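Local coordinates for alpha-L-arabinofuranosidase B (Aspergillus kawachii, PDB 6SXT), which hydrolyses terminal non-reducing alpha-L-arabinofuranosides in the side chains of arabinoxylan, arabinan and arabinogalactan, and carries a separate arabinose-binding domain, at residues K233-A247 with Y299-V313. Residues are numbered along the deposited sequence; the frame is centred on the assembly and turned at random.
With EDO (1,2-ethanediol), chain B.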
loop_
_atom_site.group_PDB
_atom_site.type_symbol
_atom_site.label_atom_id
_atom_site.label_comp_id
_atom_site.label_asym_id
_atom_site.label_seq_id
_atom_site.Cartn_x
_atom_site.Cartn_y
_atom_site.Cartn_z
ATOM N N LYS A 233 18.320 2.239 -12.653
ATOM C CA LYS A 233 19.749 2.072 -12.372
ATOM C C LYS A 233 20.441 3.401 -12.640
ATOM O O LYS A 233 19.896 4.221 -13.389
ATOM C CB LYS A 233 20.356 0.934 -13.190
ATOM C CG LYS A 233 20.112 0.985 -14.698
ATOM C CD LYS A 233 20.450 -0.315 -15.356
ATOM C CE LYS A 233 20.104 -0.377 -16.829
ATOM N NZ LYS A 233 20.273 -1.776 -17.338
ATOM N N GLY A 234 21.532 3.596 -11.907
ATOM C CA GLY A 234 22.277 4.855 -11.970
ATOM C C GLY A 234 23.741 4.598 -11.777
ATOM O O GLY A 234 24.132 3.821 -10.916
ATOM N N GLY A 235 24.559 5.296 -12.544
ATOM C CA GLY A 235 26.014 5.253 -12.377
ATOM C C GLY A 235 26.572 6.634 -12.688
ATOM O O GLY A 235 25.866 7.603 -12.585
ATOM N N ALA A 236 27.844 6.658 -13.097
ATOM C CA ALA A 236 28.578 7.920 -13.358
ATOM C C ALA A 236 28.048 8.578 -14.635
ATOM O O ALA A 236 28.390 8.076 -15.702
ATOM C CB ALA A 236 30.050 7.559 -13.443
ATOM N N ASP A 237 27.234 9.581 -14.449
ATOM C CA ASP A 237 26.539 10.354 -15.507
ATOM C C ASP A 237 25.804 9.388 -16.429
ATOM O O ASP A 237 25.741 9.597 -17.660
ATOM C CB ASP A 237 27.551 11.157 -16.330
ATOM C CG ASP A 237 26.918 12.327 -17.039
ATOM O OD1 ASP A 237 25.807 12.680 -16.727
ATOM O OD2 ASP A 237 27.656 12.958 -17.823
ATOM N N LYS A 238 25.182 8.358 -15.856
ATOM C CA LYS A 238 24.249 7.537 -16.665
ATOM C C LYS A 238 23.137 7.049 -15.728
ATOM O O LYS A 238 23.413 6.785 -14.534
ATOM C CB LYS A 238 24.871 6.329 -17.378
ATOM C CG LYS A 238 25.632 5.321 -16.539
ATOM C CD LYS A 238 26.361 4.252 -17.384
ATOM C CE LYS A 238 26.966 3.147 -16.535
ATOM N NZ LYS A 238 27.796 2.219 -17.349
ATOM N N TRP A 239 21.927 6.896 -16.257
ATOM C CA TRP A 239 20.836 6.271 -15.463
ATOM C C TRP A 239 19.770 5.801 -16.430
ATOM O O TRP A 239 19.793 6.163 -17.637
ATOM C CB TRP A 239 20.267 7.241 -14.439
ATOM C CG TRP A 239 19.626 8.439 -15.035
ATOM C CD1 TRP A 239 20.290 9.460 -15.680
ATOM C CD2 TRP A 239 18.241 8.764 -15.084
ATOM N NE1 TRP A 239 19.407 10.408 -16.048
ATOM C CE2 TRP A 239 18.111 9.992 -15.750
ATOM C CE3 TRP A 239 17.063 8.134 -14.638
ATOM C CZ2 TRP A 239 16.881 10.586 -15.994
ATOM C CZ3 TRP A 239 15.865 8.721 -14.880
ATOM C CH2 TRP A 239 15.748 9.926 -15.559
ATOM N N ALA A 240 18.834 5.006 -15.931
ATOM C CA ALA A 240 17.804 4.442 -16.819
ATOM C C ALA A 240 16.521 4.132 -16.057
ATOM O O ALA A 240 16.558 3.861 -14.835
ATOM C CB ALA A 240 18.299 3.188 -17.452
ATOM N N ILE A 241 15.419 4.185 -16.783
ATOM C CA ILE A 241 14.082 3.736 -16.344
ATOM C C ILE A 241 13.683 2.645 -17.307
ATOM O O ILE A 241 13.606 2.915 -18.499
ATOM C CB ILE A 241 13.025 4.838 -16.391
ATOM C CG1 ILE A 241 13.395 6.018 -15.482
ATOM C CG2 ILE A 241 11.642 4.279 -16.114
ATOM C CD1 ILE A 241 12.531 7.218 -15.691
ATOM N N ARG A 242 13.292 1.503 -16.760
ATOM C CA ARG A 242 12.708 0.420 -17.571
ATOM C C ARG A 242 11.426 -0.054 -16.884
ATOM O O ARG A 242 11.366 -0.008 -15.643
ATOM C CB ARG A 242 13.716 -0.715 -17.704
ATOM C CG ARG A 242 15.029 -0.279 -18.308
ATOM C CD ARG A 242 16.006 -1.412 -18.530
ATOM N NE ARG A 242 15.616 -2.252 -19.662
ATOM C CZ ARG A 242 15.920 -3.535 -19.801
ATOM N NH1 ARG A 242 16.581 -4.207 -18.881
ATOM N NH2 ARG A 242 15.519 -4.151 -20.898
ATOM N N GLY A 243 10.459 -0.489 -17.653
ATOM C CA GLY A 243 9.168 -0.894 -17.112
ATOM C C GLY A 243 8.662 -2.103 -17.865
ATOM O O GLY A 243 8.906 -2.267 -19.054
ATOM N N ALA A 244 7.879 -2.892 -17.185
ATOM C CA ALA A 244 7.228 -4.099 -17.754
ATOM C C ALA A 244 5.922 -4.339 -17.043
ATOM O O ALA A 244 5.727 -3.887 -15.902
ATOM C CB ALA A 244 8.071 -5.328 -17.597
ATOM N N ASN A 245 5.041 -5.107 -17.717
ATOM C CA ASN A 245 3.949 -5.836 -17.042
ATOM C C ASN A 245 4.578 -6.979 -16.281
ATOM O O ASN A 245 5.192 -7.840 -16.863
ATOM C CB ASN A 245 2.998 -6.359 -18.125
ATOM C CG ASN A 245 1.763 -6.998 -17.519
ATOM O OD1 ASN A 245 1.741 -7.310 -16.330
ATOM N ND2 ASN A 245 0.780 -7.295 -18.379
ATOM N N ALA A 246 4.517 -6.954 -14.943
ATOM C CA ALA A 246 5.133 -7.999 -14.125
ATOM C C ALA A 246 4.454 -9.357 -14.377
ATOM O O ALA A 246 5.067 -10.392 -14.005
ATOM C CB ALA A 246 5.033 -7.624 -12.672
ATOM N N ALA A 247 3.256 -9.362 -14.971
ATOM C CA ALA A 247 2.542 -10.623 -15.281
ATOM C C ALA A 247 2.856 -11.132 -16.681
ATOM O O ALA A 247 2.547 -12.280 -16.972
ATOM C CB ALA A 247 1.074 -10.414 -15.097
ATOM N N TYR A 299 26.058 -1.468 -11.638
ATOM C CA TYR A 299 25.080 -1.030 -12.631
ATOM C C TYR A 299 24.632 -2.229 -13.440
ATOM O O TYR A 299 25.388 -2.768 -14.228
ATOM C CB TYR A 299 25.720 -0.014 -13.585
ATOM C CG TYR A 299 24.768 0.706 -14.481
ATOM C CD1 TYR A 299 24.149 1.879 -14.104
ATOM C CD2 TYR A 299 24.585 0.294 -15.792
ATOM C CE1 TYR A 299 23.322 2.589 -14.950
ATOM C CE2 TYR A 299 23.764 1.001 -16.658
ATOM C CZ TYR A 299 23.139 2.161 -16.249
ATOM O OH TYR A 299 22.343 2.909 -17.043
ATOM N N PRO A 300 23.413 -2.786 -13.208
ATOM C CA PRO A 300 23.071 -4.051 -13.857
ATOM C C PRO A 300 22.953 -3.903 -15.369
ATOM O O PRO A 300 22.500 -2.863 -15.854
ATOM C CB PRO A 300 21.674 -4.375 -13.311
ATOM C CG PRO A 300 21.629 -3.639 -12.006
ATOM C CD PRO A 300 22.378 -2.344 -12.269
ATOM N N SER A 301 23.381 -4.953 -16.054
ATOM C CA SER A 301 23.181 -5.033 -17.520
ATOM C C SER A 301 21.689 -5.149 -17.824
ATOM O O SER A 301 20.892 -5.645 -17.023
ATOM C CB SER A 301 23.931 -6.159 -18.122
ATOM O OG SER A 301 23.421 -7.435 -17.709
ATOM N N ASP A 302 21.310 -4.741 -19.038
ATOM C CA ASP A 302 19.951 -4.982 -19.520
ATOM C C ASP A 302 19.658 -6.488 -19.458
ATOM O O ASP A 302 18.501 -6.841 -19.116
ATOM C CB ASP A 302 19.656 -4.460 -20.932
ATOM C CG ASP A 302 19.535 -2.954 -21.062
ATOM O OD1 ASP A 302 19.791 -2.235 -20.036
ATOM O OD2 ASP A 302 19.136 -2.497 -22.140
ATOM N N ASP A 303 20.633 -7.318 -19.823
ATOM C CA ASP A 303 20.443 -8.789 -19.852
ATOM C C ASP A 303 20.080 -9.284 -18.446
ATOM O O ASP A 303 19.177 -10.113 -18.322
ATOM C CB ASP A 303 21.708 -9.511 -20.308
ATOM C CG ASP A 303 21.492 -10.999 -20.521
ATOM O OD1 ASP A 303 20.745 -11.357 -21.462
ATOM O OD2 ASP A 303 22.085 -11.791 -19.754
ATOM N N THR A 304 20.784 -8.811 -17.447
ATOM C CA THR A 304 20.537 -9.262 -16.044
ATOM C C THR A 304 19.112 -8.886 -15.684
ATOM O O THR A 304 18.370 -9.717 -15.185
ATOM C CB THR A 304 21.527 -8.609 -15.102
ATOM O OG1 THR A 304 22.833 -9.134 -15.382
ATOM C CG2 THR A 304 21.195 -8.785 -13.642
ATOM N N GLU A 305 18.722 -7.639 -15.917
ATOM C CA GLU A 305 17.340 -7.216 -15.636
ATOM C C GLU A 305 16.314 -8.013 -16.428
ATOM O O GLU A 305 15.257 -8.345 -15.896
ATOM C CB GLU A 305 17.191 -5.736 -15.929
ATOM C CG GLU A 305 17.935 -4.889 -14.923
ATOM C CD GLU A 305 17.938 -3.428 -15.339
ATOM O OE1 GLU A 305 18.009 -3.163 -16.579
ATOM O OE2 GLU A 305 17.858 -2.551 -14.442
ATOM N N ASN A 306 16.595 -8.326 -17.695
ATOM C CA ASN A 306 15.652 -9.115 -18.499
ATOM C C ASN A 306 15.448 -10.493 -17.842
ATOM O O ASN A 306 14.327 -10.973 -17.857
ATOM C CB ASN A 306 16.176 -9.275 -19.921
ATOM C CG ASN A 306 16.207 -7.973 -20.712
ATOM O OD1 ASN A 306 15.519 -6.998 -20.379
ATOM N ND2 ASN A 306 16.994 -7.985 -21.817
ATOM N N SER A 307 16.499 -11.076 -17.319
ATOM C CA SER A 307 16.424 -12.406 -16.657
ATOM C C SER A 307 15.571 -12.258 -15.393
ATOM O O SER A 307 14.786 -13.155 -15.076
ATOM C CB SER A 307 17.774 -12.991 -16.364
ATOM O OG SER A 307 18.382 -13.380 -17.611
ATOM N N VAL A 308 15.800 -11.192 -14.631
ATOM C CA VAL A 308 14.960 -10.899 -13.429
ATOM C C VAL A 308 13.489 -10.787 -13.826
ATOM O O VAL A 308 12.603 -11.363 -13.174
ATOM C CB VAL A 308 15.458 -9.633 -12.719
ATOM C CG1 VAL A 308 14.478 -9.205 -11.632
ATOM C CG2 VAL A 308 16.839 -9.874 -12.142
ATOM N N GLN A 309 13.168 -10.055 -14.906
ATOM C CA GLN A 309 11.782 -9.875 -15.367
ATOM C C GLN A 309 11.176 -11.230 -15.775
ATOM O O GLN A 309 10.042 -11.479 -15.430
ATOM C CB GLN A 309 11.705 -8.835 -16.485
ATOM C CG GLN A 309 10.410 -8.855 -17.242
ATOM C CD GLN A 309 9.164 -8.468 -16.498
ATOM O OE1 GLN A 309 8.034 -8.609 -17.027
ATOM N NE2 GLN A 309 9.338 -7.911 -15.343
ATOM N N GLU A 310 11.976 -12.098 -16.411
ATOM C CA GLU A 310 11.492 -13.455 -16.778
ATOM C C GLU A 310 11.139 -14.232 -15.499
ATOM O O GLU A 310 10.092 -14.889 -15.471
ATOM C CB GLU A 310 12.582 -14.158 -17.579
ATOM C CG GLU A 310 12.151 -15.504 -18.087
ATOM C CD GLU A 310 13.159 -16.156 -19.044
ATOM O OE1 GLU A 310 14.311 -15.656 -19.134
ATOM O OE2 GLU A 310 12.785 -17.158 -19.665
ATOM N N ASN A 311 11.925 -14.069 -14.455
ATOM C CA ASN A 311 11.692 -14.713 -13.148
ATOM C C ASN A 311 10.387 -14.173 -12.555
ATOM O O ASN A 311 9.579 -14.964 -12.041
ATOM C CB ASN A 311 12.908 -14.538 -12.283
ATOM C CG ASN A 311 12.707 -15.131 -10.916
ATOM O OD1 ASN A 311 12.017 -14.533 -10.076
ATOM N ND2 ASN A 311 13.232 -16.332 -10.717
ATOM N N ILE A 312 10.206 -12.853 -12.536
ATOM C CA ILE A 312 8.971 -12.221 -12.015
ATOM C C ILE A 312 7.756 -12.771 -12.739
ATOM O O ILE A 312 6.785 -13.170 -12.103
ATOM C CB ILE A 312 9.101 -10.695 -12.098
ATOM C CG1 ILE A 312 10.182 -10.185 -11.170
ATOM C CG2 ILE A 312 7.761 -10.090 -11.757
ATOM C CD1 ILE A 312 10.591 -8.753 -11.468
ATOM N N VAL A 313 7.782 -12.813 -14.057
ATOM C CA VAL A 313 6.661 -13.325 -14.864
ATOM C C VAL A 313 6.398 -14.782 -14.431
ATOM O O VAL A 313 5.212 -15.155 -14.248
ATOM C CB VAL A 313 6.943 -13.206 -16.369
ATOM C CG1 VAL A 313 5.923 -13.976 -17.188
ATOM C CG2 VAL A 313 6.936 -11.737 -16.783
HETATM C C1 EDO B . 29.319 3.589 -13.762
HETATM O O1 EDO B . 29.380 4.468 -12.747
HETATM C C2 EDO B . 29.984 2.355 -13.403
HETATM O O2 EDO B . 29.163 1.280 -13.830
HETATM O O HOH W 1 4.124 -12.395 -12.368
HETATM O O HOH W 2 2.651 -14.259 -15.112
#
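Lys233, traced outward from the strand, uses its aliphatic length and its charge on different partners of 299-313, a worked example of a lysine serving two environments. Its CB lies 3.8 Å from Tyr299 CE1 and also meets Pro300 CD; CG touches CE1 and CZ of the tyrosine. CD rides over one ring face toward the rim, in a CH-pi contact, and lies close to Pro300 O and Glu305 OE2. Extended beyond CG, the chain brings CE near Glu305 OE1 and Pro300 O, and NZ donates to Pro300 O (2.9 Å) just before helix 302-315 and, as salt bridges, to Asp302 OD1 (2.8 Å) and Glu305 OE1 (2.8 Å) in its first turn. On the opposite ring face Lys238 CE sits over the centre, 3.6 Å above the plane, and NZ adds a cation-pi interaction.

Lys233 NZ and Arg242 NH1 reach Glu305 OE1 from opposite faces of the carboxylate, NH1 at 2.9 Å and a fairly straight 160°. The Arg242 guanidinium stacks on the Asp302 carboxylate, the planes 14° apart, while NH2 donates to a lone pair of Asn306 OD1 (2.9 Å). Arg242 NE is hydrogen-bonded to Thr253 OG1 on strand 250-257. This salt-bridge network joins the beta hairpin 227-235/238-245 to the helix N-terminus.

Farther along, Ala246 packs on Ile312. Helix and strand 238-245 run roughly the same way, 23° apart; the helix packs on the large antiparallel sheet through Ile312, against strands 145-152 and 227-235, while Thr304 and Val308 meet Tyr8 of helix 4-10.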